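Long-range contacts in cell division control protein Cdc48 (Mycobacterium smegmatis, PDB 5E7P), which probably binds and hydrolyses ATP as a member of the AAA ATPase family: residues A[244-248]-A[262-266]; A[328-334]-A[371-377]; A[352-356]-A[380-384]; A[544-550]-A[577-583]. All blocks are in the same frame, centred on the assembly; numbering follows the deposited sequence.

From the N terminus, contact 1 closes first, a short loop that turns helix 237-249 back through helix 252-258 onto strand 265-269 of the first AAA module. Contacts 2 and 3 follow and cross: 328-334, 352-356, 371-377 and 380-384 come in alternating order, so the loops after strands 321-326 and 361-366 and helix 344-356 are interlaced. L377 O and C383 N of these two contacts lie 2.9 Å apart, probably hydrogen-bonded. Contact 3 also touches contact 1, where G265 N meets D384 OD1. Contact 4 comes last, pairing two strands of the second AAA module; E371 of contact 2 reaches the neighbourhood of A549 there.

Contact 1 of 4, residues A[244-248]-A[262-266]; sequences WLRLS and PHLGV
W244, L245 and S248 of helix 237-249 pack against 262-266, the loop and first residues of strand 265-269, which leads into the P-loop of the first AAA nucleotide site. In the RecA-like sheet this strand lies between strands 361-366 and 385-388, and L264 and V266 both direct their side chains at the helix. L264 supplies the middle of the interface. Its CD2 methyl reaches the start of the helical turn, 4.0 Å from W244 CB and 3.5 Å from W244 O, and also meets L245 CD2 at 3.7 Å, the two leucine side chains crossing at about a right angle. Further along the strand V266 offers both methyls to the six-membered ring of W244: CG2 is 4.1 Å from CE3 and CG1 approaches CZ3, the two side chains crossing obliquely. R385 of the adjoining strand makes a cation-pi contact with the same indole and touches L264 and V266 as well, so the tryptophan is shared between two neighbouring strands. The side chain of V266 is about 13 Å from the bound ADP and about 10 Å from that of K276. Near the other end the contact turns polar. A first torsion of 179° sets the hydroxyl of S248 opposite its own backbone N and carries it out to the loop that precedes the strand, where CB and OG also rest on L264 CB. The direct bond runs from S248 OG to P262 O over 2.6 Å, nearly along the C=O axis.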
loop_
_atom_site.group_PDB
_atom_site.type_symbol
_atom_site.label_atom_id
_atom_site.label_comp_id
_atom_site.label_asym_id
_atom_site.label_seq_id
_atom_site.Cartn_x
_atom_site.Cartn_y
_atom_site.Cartn_z
ATOM N N TRP A 244 20.671 -16.713 -5.306
ATOM C CA TRP A 244 20.057 -17.870 -4.666
ATOM C C TRP A 244 19.662 -18.926 -5.695
ATOM O O TRP A 244 19.920 -20.115 -5.507
ATOM C CB TRP A 244 18.822 -17.447 -3.878
ATOM C CG TRP A 244 19.115 -16.750 -2.589
ATOM C CD1 TRP A 244 20.307 -16.706 -1.928
ATOM C CD2 TRP A 244 18.190 -15.989 -1.802
ATOM N NE1 TRP A 244 20.182 -15.968 -0.776
ATOM C CE2 TRP A 244 18.891 -15.517 -0.675
ATOM C CE3 TRP A 244 16.835 -15.663 -1.941
ATOM C CZ2 TRP A 244 18.285 -14.739 0.309
ATOM C CZ3 TRP A 244 16.235 -14.893 -0.963
ATOM C CH2 TRP A 244 16.959 -14.437 0.146
ATOM N N LEU A 245 19.031 -18.478 -6.776
ATOM C CA LEU A 245 18.609 -19.366 -7.852
ATOM C C LEU A 245 19.786 -20.082 -8.500
ATOM O O LEU A 245 19.716 -21.279 -8.781
ATOM C CB LEU A 245 17.844 -18.589 -8.924
ATOM C CG LEU A 245 16.338 -18.420 -8.742
ATOM C CD1 LEU A 245 15.759 -17.645 -9.913
ATOM C CD2 LEU A 245 15.655 -19.777 -8.595
ATOM N N ARG A 246 20.864 -19.347 -8.743
ATOM C CA ARG A 246 22.020 -19.913 -9.424
ATOM C C ARG A 246 22.721 -20.967 -8.575
ATOM O O ARG A 246 23.122 -22.011 -9.085
ATOM C CB ARG A 246 22.983 -18.810 -9.869
ATOM C CG ARG A 246 22.353 -17.858 -10.874
ATOM C CD ARG A 246 23.364 -16.962 -11.569
ATOM N NE ARG A 246 22.720 -16.212 -12.646
ATOM C CZ ARG A 246 22.548 -16.673 -13.882
ATOM N NH1 ARG A 246 22.983 -17.883 -14.207
ATOM N NH2 ARG A 246 21.942 -15.925 -14.795
ATOM N N LEU A 247 22.850 -20.703 -7.279
ATOM C CA LEU A 247 23.456 -21.668 -6.368
ATOM C C LEU A 247 22.630 -22.948 -6.299
ATOM O O LEU A 247 23.169 -24.052 -6.336
ATOM C CB LEU A 247 23.602 -21.068 -4.970
ATOM C CG LEU A 247 24.669 -19.990 -4.801
ATOM C CD1 LEU A 247 24.610 -19.427 -3.399
ATOM C CD2 LEU A 247 26.053 -20.551 -5.097
ATOM N N SER A 248 21.316 -22.789 -6.205
ATOM C CA SER A 248 20.421 -23.932 -6.105
ATOM C C SER A 248 20.360 -24.741 -7.397
ATOM O O SER A 248 20.454 -25.964 -7.372
ATOM C CB SER A 248 19.018 -23.477 -5.709
ATOM O OG SER A 248 18.134 -24.581 -5.628
ATOM N N PRO A 262 20.141 -27.900 -0.979
ATOM C CA PRO A 262 20.053 -27.591 -2.409
ATOM C C PRO A 262 18.689 -27.029 -2.811
ATOM O O PRO A 262 18.574 -26.387 -3.853
ATOM C CB PRO A 262 20.268 -28.955 -3.065
ATOM C CG PRO A 262 19.724 -29.923 -2.067
ATOM C CD PRO A 262 20.069 -29.349 -0.719
ATOM N N HIS A 263 17.670 -27.270 -1.990
ATOM C CA HIS A 263 16.316 -26.818 -2.299
ATOM C C HIS A 263 16.165 -25.307 -2.121
ATOM O O HIS A 263 16.917 -24.677 -1.373
ATOM C CB HIS A 263 15.297 -27.560 -1.436
ATOM C CG HIS A 263 15.446 -29.049 -1.479
ATOM N ND1 HIS A 263 15.539 -29.754 -2.659
ATOM C CD2 HIS A 263 15.521 -29.967 -0.485
ATOM C CE1 HIS A 263 15.664 -31.043 -2.392
ATOM N NE2 HIS A 263 15.655 -31.198 -1.080
ATOM N N LEU A 264 15.187 -24.727 -2.811
ATOM C CA LEU A 264 14.983 -23.288 -2.756
ATOM C C LEU A 264 13.514 -22.894 -2.852
ATOM O O LEU A 264 12.856 -23.141 -3.862
ATOM C CB LEU A 264 15.778 -22.594 -3.862
ATOM C CG LEU A 264 15.716 -21.065 -3.858
ATOM C CD1 LEU A 264 16.303 -20.519 -2.566
ATOM C CD2 LEU A 264 16.441 -20.497 -5.065
ATOM N N GLY A 265 13.011 -22.275 -1.789
ATOM C CA GLY A 265 11.670 -21.724 -1.771
ATOM C C GLY A 265 11.731 -20.292 -1.279
ATOM O O GLY A 265 12.273 -20.022 -0.206
ATOM N N VAL A 266 11.189 -19.367 -2.064
ATOM C CA VAL A 266 11.303 -17.948 -1.742
ATOM C C VAL A 266 9.957 -17.234 -1.742
ATOM O O VAL A 266 9.188 -17.349 -2.695
ATOM C CB VAL A 266 12.242 -17.220 -2.734
ATOM C CG1 VAL A 266 12.442 -15.769 -2.314
ATOM C CG2 VAL A 266 13.576 -17.937 -2.838
HETATM O O HOH W 1 21.327 -26.934 -5.315
#

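Contact 2 of 4, residues A[328-334]-A[371-377]; sequences VDALLPA and ENVDARL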
loop_
_atom_site.group_PDB
_atom_site.type_symbol
_atom_site.label_atom_id
_atom_site.label_comp_id
_atom_site.label_asym_id
_atom_site.label_seq_id
_atom_site.Cartn_x
_atom_site.Cartn_y
_atom_site.Cartn_z
ATOM N N VAL A 328 0.303 -15.198 -3.955
ATOM C CA VAL A 328 -0.110 -16.480 -3.403
ATOM C C VAL A 328 -1.042 -16.310 -2.197
ATOM O O VAL A 328 -1.658 -17.271 -1.737
ATOM C CB VAL A 328 1.134 -17.326 -3.019
ATOM C CG1 VAL A 328 1.812 -16.750 -1.784
ATOM C CG2 VAL A 328 0.770 -18.799 -2.813
ATOM N N ASP A 329 -1.164 -15.087 -1.693
ATOM C CA ASP A 329 -2.035 -14.846 -0.543
ATOM C C ASP A 329 -3.516 -15.002 -0.896
ATOM O O ASP A 329 -4.350 -15.220 -0.021
ATOM C CB ASP A 329 -1.762 -13.478 0.090
ATOM C CG ASP A 329 -1.810 -12.348 -0.918
ATOM O OD1 ASP A 329 -1.321 -12.537 -2.052
ATOM O OD2 ASP A 329 -2.338 -11.269 -0.571
ATOM N N ALA A 330 -3.836 -14.896 -2.182
ATOM C CA ALA A 330 -5.194 -15.144 -2.651
ATOM C C ALA A 330 -5.456 -16.645 -2.764
ATOM O O ALA A 330 -6.593 -17.096 -2.629
ATOM C CB ALA A 330 -5.422 -14.466 -3.988
ATOM N N LEU A 331 -4.396 -17.410 -3.009
ATOM C CA LEU A 331 -4.490 -18.864 -3.111
ATOM C C LEU A 331 -4.321 -19.545 -1.753
ATOM O O LEU A 331 -4.994 -20.532 -1.458
ATOM C CB LEU A 331 -3.450 -19.395 -4.102
ATOM C CG LEU A 331 -3.234 -20.909 -4.185
ATOM C CD1 LEU A 331 -4.490 -21.617 -4.664
ATOM C CD2 LEU A 331 -2.055 -21.232 -5.096
ATOM N N LEU A 332 -3.417 -19.020 -0.931
ATOM C CA LEU A 332 -3.192 -19.570 0.406
ATOM C C LEU A 332 -3.311 -18.503 1.493
ATOM O O LEU A 332 -2.312 -18.107 2.085
ATOM C CB LEU A 332 -1.820 -20.245 0.489
ATOM C CG LEU A 332 -1.626 -21.538 -0.306
ATOM C CD1 LEU A 332 -0.185 -21.999 -0.230
ATOM C CD2 LEU A 332 -2.554 -22.623 0.212
ATOM N N PRO A 333 -4.545 -18.054 1.775
ATOM C CA PRO A 333 -4.784 -16.998 2.767
ATOM C C PRO A 333 -4.408 -17.459 4.172
ATOM O O PRO A 333 -4.563 -18.634 4.489
ATOM C CB PRO A 333 -6.301 -16.765 2.684
ATOM C CG PRO A 333 -6.758 -17.487 1.441
ATOM C CD PRO A 333 -5.804 -18.613 1.255
ATOM N N ALA A 334 -3.927 -16.542 5.001
ATOM C CA ALA A 334 -3.463 -16.892 6.337
ATOM C C ALA A 334 -4.590 -17.326 7.267
ATOM O O ALA A 334 -4.417 -18.241 8.071
ATOM C CB ALA A 334 -2.696 -15.739 6.945
ATOM N N GLU A 371 2.402 -11.914 5.971
ATOM C CA GLU A 371 1.567 -12.554 6.982
ATOM C C GLU A 371 0.133 -12.786 6.505
ATOM O O GLU A 371 -0.696 -13.311 7.247
ATOM C CB GLU A 371 1.578 -11.763 8.292
ATOM C CG GLU A 371 1.076 -10.342 8.168
ATOM C CD GLU A 371 2.205 -9.322 8.146
ATOM O OE1 GLU A 371 3.324 -9.663 7.697
ATOM O OE2 GLU A 371 1.971 -8.175 8.584
ATOM N N ASN A 372 -0.157 -12.391 5.269
ATOM C CA ASN A 372 -1.442 -12.703 4.655
ATOM C C ASN A 372 -1.427 -14.068 3.971
ATOM O O ASN A 372 -2.449 -14.529 3.463
ATOM C CB ASN A 372 -1.851 -11.618 3.660
ATOM C CG ASN A 372 -2.393 -10.379 4.343
ATOM O OD1 ASN A 372 -2.748 -10.411 5.522
ATOM N ND2 ASN A 372 -2.467 -9.280 3.602
ATOM N N VAL A 373 -0.260 -14.705 3.961
ATOM C CA VAL A 373 -0.115 -16.038 3.389
ATOM C C VAL A 373 -0.105 -17.088 4.497
ATOM O O VAL A 373 0.420 -16.839 5.584
ATOM C CB VAL A 373 1.178 -16.152 2.559
ATOM C CG1 VAL A 373 1.264 -17.515 1.882
ATOM C CG2 VAL A 373 1.226 -15.060 1.521
ATOM N N ASP A 374 -0.717 -18.240 4.212
ATOM C CA ASP A 374 -0.746 -19.397 5.107
ATOM C C ASP A 374 0.607 -19.596 5.780
ATOM O O ASP A 374 1.639 -19.641 5.109
ATOM C CB ASP A 374 -1.118 -20.651 4.304
ATOM C CG ASP A 374 -1.601 -21.803 5.178
ATOM O OD1 ASP A 374 -1.062 -22.013 6.285
ATOM O OD2 ASP A 374 -2.534 -22.506 4.743
ATOM N N ALA A 375 0.595 -19.703 7.106
ATOM C CA ALA A 375 1.825 -19.806 7.889
ATOM C C ALA A 375 2.690 -20.990 7.471
ATOM O O ALA A 375 3.916 -20.940 7.572
ATOM C CB ALA A 375 1.505 -19.890 9.371
ATOM N N ARG A 376 2.043 -22.047 6.992
ATOM C CA ARG A 376 2.736 -23.275 6.624
ATOM C C ARG A 376 3.538 -23.132 5.332
ATOM O O ARG A 376 4.312 -24.022 4.980
ATOM C CB ARG A 376 1.741 -24.432 6.521
ATOM C CG ARG A 376 1.029 -24.738 7.834
ATOM C CD ARG A 376 -0.137 -25.688 7.643
ATOM N NE ARG A 376 -1.203 -25.095 6.843
ATOM C CZ ARG A 376 -2.296 -25.743 6.454
ATOM N NH1 ARG A 376 -2.476 -27.019 6.784
ATOM N NH2 ARG A 376 -3.209 -25.116 5.723
ATOM N N LEU A 377 3.351 -22.017 4.627
ATOM C CA LEU A 377 4.137 -21.725 3.432
ATOM C C LEU A 377 5.469 -21.107 3.833
ATOM O O LEU A 377 6.498 -21.356 3.207
ATOM C CB LEU A 377 3.381 -20.785 2.485
ATOM C CG LEU A 377 4.127 -20.317 1.228
ATOM C CD1 LEU A 377 3.222 -20.335 0.003
ATOM C CD2 LEU A 377 4.706 -18.923 1.428
HETATM O O HOH W 2 -0.761 -9.490 0.615
HETATM O O HOH W 3 -4.273 -21.288 3.221
HETATM O O HOH W 4 -1.821 -19.021 8.439
#
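OD1 of D374, a residue whose backbone N bonds across to L332 O, accepts two N-H groups of R376 from one face of its carboxylate. The backbone N of R376 closes an Asx turn, and NE, 3.1 Å from D374 OD1, forms one arm of a side-on salt bridge. Its other arm runs from R376 NH2 to the syn lone pair of D374 OD2 over 2.9 Å, which fixes the carboxylate's rotation; a water links that oxygen to P333 O. Two backbone bonds join the loops round a single P333-V373 bridge: D374 N to L332 O, 2.7 Å, and A334 N to N372 O, 2.9 Å, the latter with its donor above the carbonyl plane. The loops follow strands 321-326 and 361-366 of the RecA-like sheet, whose ends bear the Walker B and sensor 1 regions in AAA proteins. V328, L332, V373 and L377 form the apolar part of the contact. V328, with chi1 at 72°, wedges CG1 against both V373 methyls, each at 3.8 Å, while its CG2 meets L377 CD1 tip to tip. L332 CD1 lies 3.8 Å from the same L377 methyl. On the nucleotide side D329 packs CB on V373 CG2, and its OD2 is held by N194.

Contact 3 of 4, residues A[352-356]-A[380-384]; sequences LRKAV and PEVCD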
loop_
_atom_site.group_PDB
_atom_site.type_symbol
_atom_site.label_atom_id
_atom_site.label_comp_id
_atom_site.label_asym_id
_atom_site.label_seq_id
_atom_site.Cartn_x
_atom_site.Cartn_y
_atom_site.Cartn_z
ATOM N N LEU A 352 3.085 -28.329 -3.304
ATOM C CA LEU A 352 4.205 -27.391 -3.318
ATOM C C LEU A 352 5.431 -28.003 -2.652
ATOM O O LEU A 352 6.543 -27.899 -3.163
ATOM C CB LEU A 352 3.838 -26.087 -2.600
ATOM C CG LEU A 352 2.722 -25.210 -3.171
ATOM C CD1 LEU A 352 2.624 -23.904 -2.384
ATOM C CD2 LEU A 352 2.935 -24.937 -4.655
ATOM N N ARG A 353 5.216 -28.636 -1.502
ATOM C CA ARG A 353 6.285 -29.287 -0.754
ATOM C C ARG A 353 6.958 -30.371 -1.602
ATOM O O ARG A 353 8.180 -30.541 -1.568
ATOM C CB ARG A 353 5.723 -29.882 0.539
ATOM C CG ARG A 353 6.775 -30.284 1.553
ATOM C CD ARG A 353 6.146 -30.710 2.869
ATOM N NE ARG A 353 5.322 -29.653 3.452
ATOM C CZ ARG A 353 4.002 -29.725 3.596
ATOM N NH1 ARG A 353 3.347 -30.812 3.204
ATOM N NH2 ARG A 353 3.337 -28.711 4.140
ATOM N N LYS A 354 6.145 -31.090 -2.369
ATOM C CA LYS A 354 6.642 -32.095 -3.302
ATOM C C LYS A 354 7.507 -31.451 -4.382
ATOM O O LYS A 354 8.518 -32.020 -4.806
ATOM C CB LYS A 354 5.467 -32.847 -3.934
ATOM C CG LYS A 354 5.808 -33.626 -5.191
ATOM C CD LYS A 354 4.554 -34.202 -5.831
ATOM C CE LYS A 354 4.833 -34.740 -7.229
ATOM N NZ LYS A 354 5.843 -35.833 -7.224
ATOM N N ALA A 355 7.106 -30.261 -4.820
ATOM C CA ALA A 355 7.854 -29.533 -5.839
ATOM C C ALA A 355 9.211 -29.057 -5.317
ATOM O O ALA A 355 10.230 -29.212 -5.987
ATOM C CB ALA A 355 7.039 -28.358 -6.363
ATOM N N VAL A 356 9.215 -28.485 -4.118
ATOM C CA VAL A 356 10.434 -27.954 -3.512
ATOM C C VAL A 356 11.487 -29.045 -3.288
ATOM O O VAL A 356 12.686 -28.800 -3.410
ATOM C CB VAL A 356 10.117 -27.233 -2.186
ATOM C CG1 VAL A 356 11.387 -26.756 -1.505
ATOM C CG2 VAL A 356 9.181 -26.060 -2.439
ATOM N N PRO A 380 10.451 -24.083 6.494
ATOM C CA PRO A 380 11.627 -24.666 5.834
ATOM C C PRO A 380 11.293 -25.624 4.691
ATOM O O PRO A 380 12.094 -25.755 3.765
ATOM C CB PRO A 380 12.310 -25.435 6.967
ATOM C CG PRO A 380 11.943 -24.686 8.191
ATOM C CD PRO A 380 10.540 -24.194 7.962
ATOM N N GLU A 381 10.133 -26.271 4.750
ATOM C CA GLU A 381 9.771 -27.282 3.759
ATOM C C GLU A 381 9.267 -26.685 2.447
ATOM O O GLU A 381 9.367 -27.318 1.396
ATOM C CB GLU A 381 8.734 -28.260 4.324
ATOM C CG GLU A 381 9.198 -29.039 5.548
ATOM C CD GLU A 381 9.051 -28.249 6.838
ATOM O OE1 GLU A 381 8.119 -27.419 6.926
ATOM O OE2 GLU A 381 9.869 -28.457 7.761
ATOM N N VAL A 382 8.717 -25.477 2.508
ATOM C CA VAL A 382 8.236 -24.802 1.305
ATOM C C VAL A 382 9.075 -23.562 1.006
ATOM O O VAL A 382 10.060 -23.641 0.272
ATOM C CB VAL A 382 6.749 -24.425 1.415
ATOM C CG1 VAL A 382 6.212 -23.986 0.061
ATOM C CG2 VAL A 382 5.949 -25.603 1.945
ATOM N N CYS A 383 8.690 -22.421 1.572
ATOM C CA CYS A 383 9.496 -21.205 1.443
ATOM C C CYS A 383 10.366 -21.000 2.677
ATOM O O CYS A 383 9.892 -20.539 3.715
ATOM C CB CYS A 383 8.617 -19.976 1.206
ATOM S SG CYS A 383 7.778 -19.964 -0.394
ATOM N N ASP A 384 11.641 -21.347 2.552
ATOM C CA ASP A 384 12.559 -21.308 3.682
ATOM C C ASP A 384 13.124 -19.909 3.910
ATOM O O ASP A 384 13.675 -19.620 4.972
ATOM C CB ASP A 384 13.703 -22.302 3.470
ATOM C CG ASP A 384 14.620 -21.900 2.332
ATOM O OD1 ASP A 384 14.300 -22.206 1.162
ATOM O OD2 ASP A 384 15.665 -21.273 2.609
HETATM O O HOH W 5 9.778 -30.007 0.477
#
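V382 and the last turn of helix 344-356 make the apolar part of this contact. V382 CG1 lies 4.1 Å from L352 CB and 4.4 Å from V356 CG2, and F363 of strand 361-366 touches all three residues, so helix, loop and sheet meet in one core of the first AAA module. V356 also packs its methyls on loop carbonyl oxygens, CG1 3.6 Å from E381 O and CG2 3.7 Å from V382 O. The charged pair, R353 and E381, run side by side in the same direction. The arginine chain, bent at chi3 (-58°), brings the edge of its guanidinium to the aliphatic base of the glutamate, with R353 NE 3.8 Å from E381 CB. The carboxylate plane is turned 57° from the guanidinium, and R353 NE stays 5.0 Å from E381 OE1. Water-mediated bonding completes the set, one water donating to R353 O at 2.6 Å and to E381 O at 2.9 Å. With no direct hydrogen bond between the segments, cohesion rests on the valine and leucine packing, the R353 chain against E381 CB, the V356 methyls on the loop carbonyls and this water; the opposite charges, which do not touch, probably add a modest attraction.

Contact 4 of 4, residues A[544-550]-A[577-583]; sequences RLSVHAV and SAPSLVF
A chi1 of 57° holds S546 OG between its backbone N and carbonyl carbon and places it 2.9 Å from S577 O, while H548, with chi1 at -45° and chi2 at -91°, swings NE2 back to donate to that hydroxyl over 3.0 Å. S546 and H548 belong to strand 546-551, the outermost strand of the parallel RecA-like sheet in the second AAA module, paired here with strand 580-585 across a beta-alpha-beta connection. S546 OG also lies 2.8 Å from S580 OG and 3.1 Å from P579 O. H548 NE2 has a further, weak bond to S580 OG, whose stronger partner is A574 O of helix 563-576, and the histidine edge packs on S577 CB. S546, S580 and H548 lie on the face covered by helix 563-576. Between the strands the parallel ladder runs from S546 N to P579 O, through L581 N to S546 O, H548 N to L581 O (2.9 Å) and F583 N to H548 O, and on to V550 N with F583 O. On the other face L545 reaches over the backbone, its CD1 3.5 Å from L581 N and 4.0 Å from L581 CB. F583 stands there too, its ring near T533 of the ADP site, while its CB meets A549 CB at 3.6 Å.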
loop_
_atom_site.group_PDB
_atom_site.type_symbol
_atom_site.label_atom_id
_atom_site.label_comp_id
_atom_site.label_asym_id
_atom_site.label_seq_id
_atom_site.Cartn_x
_atom_site.Cartn_y
_atom_site.Cartn_z
ATOM N N ARG A 544 13.926 3.569 -1.043
ATOM C CA ARG A 544 15.263 2.964 -0.957
ATOM C C ARG A 544 15.530 2.397 0.436
ATOM O O ARG A 544 16.611 2.555 1.002
ATOM C CB ARG A 544 16.347 3.974 -1.357
ATOM C CG ARG A 544 17.694 3.351 -1.721
ATOM C CD ARG A 544 18.644 4.379 -2.306
ATOM N NE ARG A 544 18.181 4.873 -3.602
ATOM C CZ ARG A 544 18.443 4.283 -4.766
ATOM N NH1 ARG A 544 17.981 4.801 -5.898
ATOM N NH2 ARG A 544 19.166 3.171 -4.800
ATOM N N LEU A 545 14.518 1.740 0.983
ATOM C CA LEU A 545 14.544 1.276 2.356
ATOM C C LEU A 545 13.362 0.339 2.555
ATOM O O LEU A 545 12.221 0.781 2.597
ATOM C CB LEU A 545 14.434 2.471 3.306
ATOM C CG LEU A 545 14.063 2.168 4.756
ATOM C CD1 LEU A 545 15.155 1.343 5.408
ATOM C CD2 LEU A 545 13.798 3.445 5.538
ATOM N N SER A 546 13.624 -0.959 2.655
ATOM C CA SER A 546 12.541 -1.917 2.837
ATOM C C SER A 546 12.014 -1.865 4.270
ATOM O O SER A 546 12.787 -1.867 5.228
ATOM C CB SER A 546 12.989 -3.332 2.457
ATOM O OG SER A 546 14.124 -3.738 3.201
ATOM N N VAL A 547 10.695 -1.804 4.409
ATOM C CA VAL A 547 10.066 -1.699 5.720
ATOM C C VAL A 547 9.416 -3.015 6.128
ATOM O O VAL A 547 8.691 -3.631 5.348
ATOM C CB VAL A 547 9.016 -0.573 5.749
ATOM C CG1 VAL A 547 8.342 -0.493 7.122
ATOM C CG2 VAL A 547 9.665 0.756 5.377
ATOM N N HIS A 548 9.692 -3.440 7.355
ATOM C CA HIS A 548 9.172 -4.690 7.881
ATOM C C HIS A 548 8.569 -4.412 9.252
ATOM O O HIS A 548 9.290 -4.292 10.244
ATOM C CB HIS A 548 10.298 -5.723 7.969
ATOM C CG HIS A 548 11.164 -5.768 6.748
ATOM N ND1 HIS A 548 10.903 -6.599 5.679
ATOM C CD2 HIS A 548 12.276 -5.069 6.417
ATOM C CE1 HIS A 548 11.823 -6.419 4.748
ATOM N NE2 HIS A 548 12.666 -5.494 5.170
ATOM N N ALA A 549 7.244 -4.302 9.297
ATOM C CA ALA A 549 6.556 -3.805 10.483
ATOM C C ALA A 549 5.507 -4.766 11.022
ATOM O O ALA A 549 4.773 -5.390 10.258
ATOM C CB ALA A 549 5.917 -2.465 10.182
ATOM N N VAL A 550 5.441 -4.877 12.346
ATOM C CA VAL A 550 4.410 -5.673 13.005
ATOM C C VAL A 550 3.805 -4.926 14.194
ATOM O O VAL A 550 4.461 -4.089 14.812
ATOM C CB VAL A 550 4.946 -7.041 13.496
ATOM C CG1 VAL A 550 5.520 -7.843 12.337
ATOM C CG2 VAL A 550 5.980 -6.858 14.601
ATOM N N SER A 577 16.853 -8.245 3.137
ATOM C CA SER A 577 16.303 -7.177 2.304
ATOM C C SER A 577 16.980 -5.825 2.527
ATOM O O SER A 577 16.521 -4.813 2.000
ATOM C CB SER A 577 14.798 -7.037 2.546
ATOM O OG SER A 577 14.137 -8.276 2.374
ATOM N N ALA A 578 18.063 -5.820 3.302
ATOM C CA ALA A 578 18.794 -4.596 3.644
ATOM C C ALA A 578 19.092 -3.719 2.428
ATOM O O ALA A 578 19.394 -4.238 1.354
ATOM C CB ALA A 578 20.080 -4.947 4.367
ATOM N N PRO A 579 19.018 -2.384 2.589
ATOM C CA PRO A 579 18.750 -1.619 3.816
ATOM C C PRO A 579 17.311 -1.744 4.324
ATOM O O PRO A 579 16.359 -1.587 3.555
ATOM C CB PRO A 579 19.047 -0.175 3.399
ATOM C CG PRO A 579 18.816 -0.157 1.936
ATOM C CD PRO A 579 19.274 -1.495 1.442
ATOM N N SER A 580 17.164 -2.021 5.616
ATOM C CA SER A 580 15.857 -2.348 6.174
ATOM C C SER A 580 15.554 -1.617 7.474
ATOM O O SER A 580 16.436 -1.409 8.308
ATOM C CB SER A 580 15.741 -3.859 6.417
ATOM O OG SER A 580 15.909 -4.598 5.218
ATOM N N LEU A 581 14.291 -1.246 7.638
ATOM C CA LEU A 581 13.781 -0.754 8.910
ATOM C C LEU A 581 12.859 -1.808 9.506
ATOM O O LEU A 581 11.952 -2.306 8.834
ATOM C CB LEU A 581 13.012 0.553 8.721
ATOM C CG LEU A 581 12.239 1.067 9.939
ATOM C CD1 LEU A 581 13.181 1.342 11.098
ATOM C CD2 LEU A 581 11.442 2.316 9.590
ATOM N N VAL A 582 13.106 -2.153 10.763
ATOM C CA VAL A 582 12.261 -3.094 11.480
ATOM C C VAL A 582 11.415 -2.342 12.494
ATOM O O VAL A 582 11.920 -1.878 13.517
ATOM C CB VAL A 582 13.093 -4.167 12.202
ATOM C CG1 VAL A 582 12.180 -5.141 12.935
ATOM C CG2 VAL A 582 13.961 -4.902 11.213
ATOM N N PHE A 583 10.127 -2.214 12.201
ATOM C CA PHE A 583 9.216 -1.472 13.064
ATOM C C PHE A 583 8.403 -2.418 13.949
ATOM O O PHE A 583 7.521 -3.130 13.473
ATOM C CB PHE A 583 8.286 -0.590 12.224
ATOM C CG PHE A 583 7.393 0.305 13.039
ATOM C CD1 PHE A 583 7.730 0.658 14.338
ATOM C CD2 PHE A 583 6.208 0.787 12.508
ATOM C CE1 PHE A 583 6.904 1.477 15.090
ATOM C CE2 PHE A 583 5.381 1.610 13.253
ATOM C CZ PHE A 583 5.728 1.955 14.547
#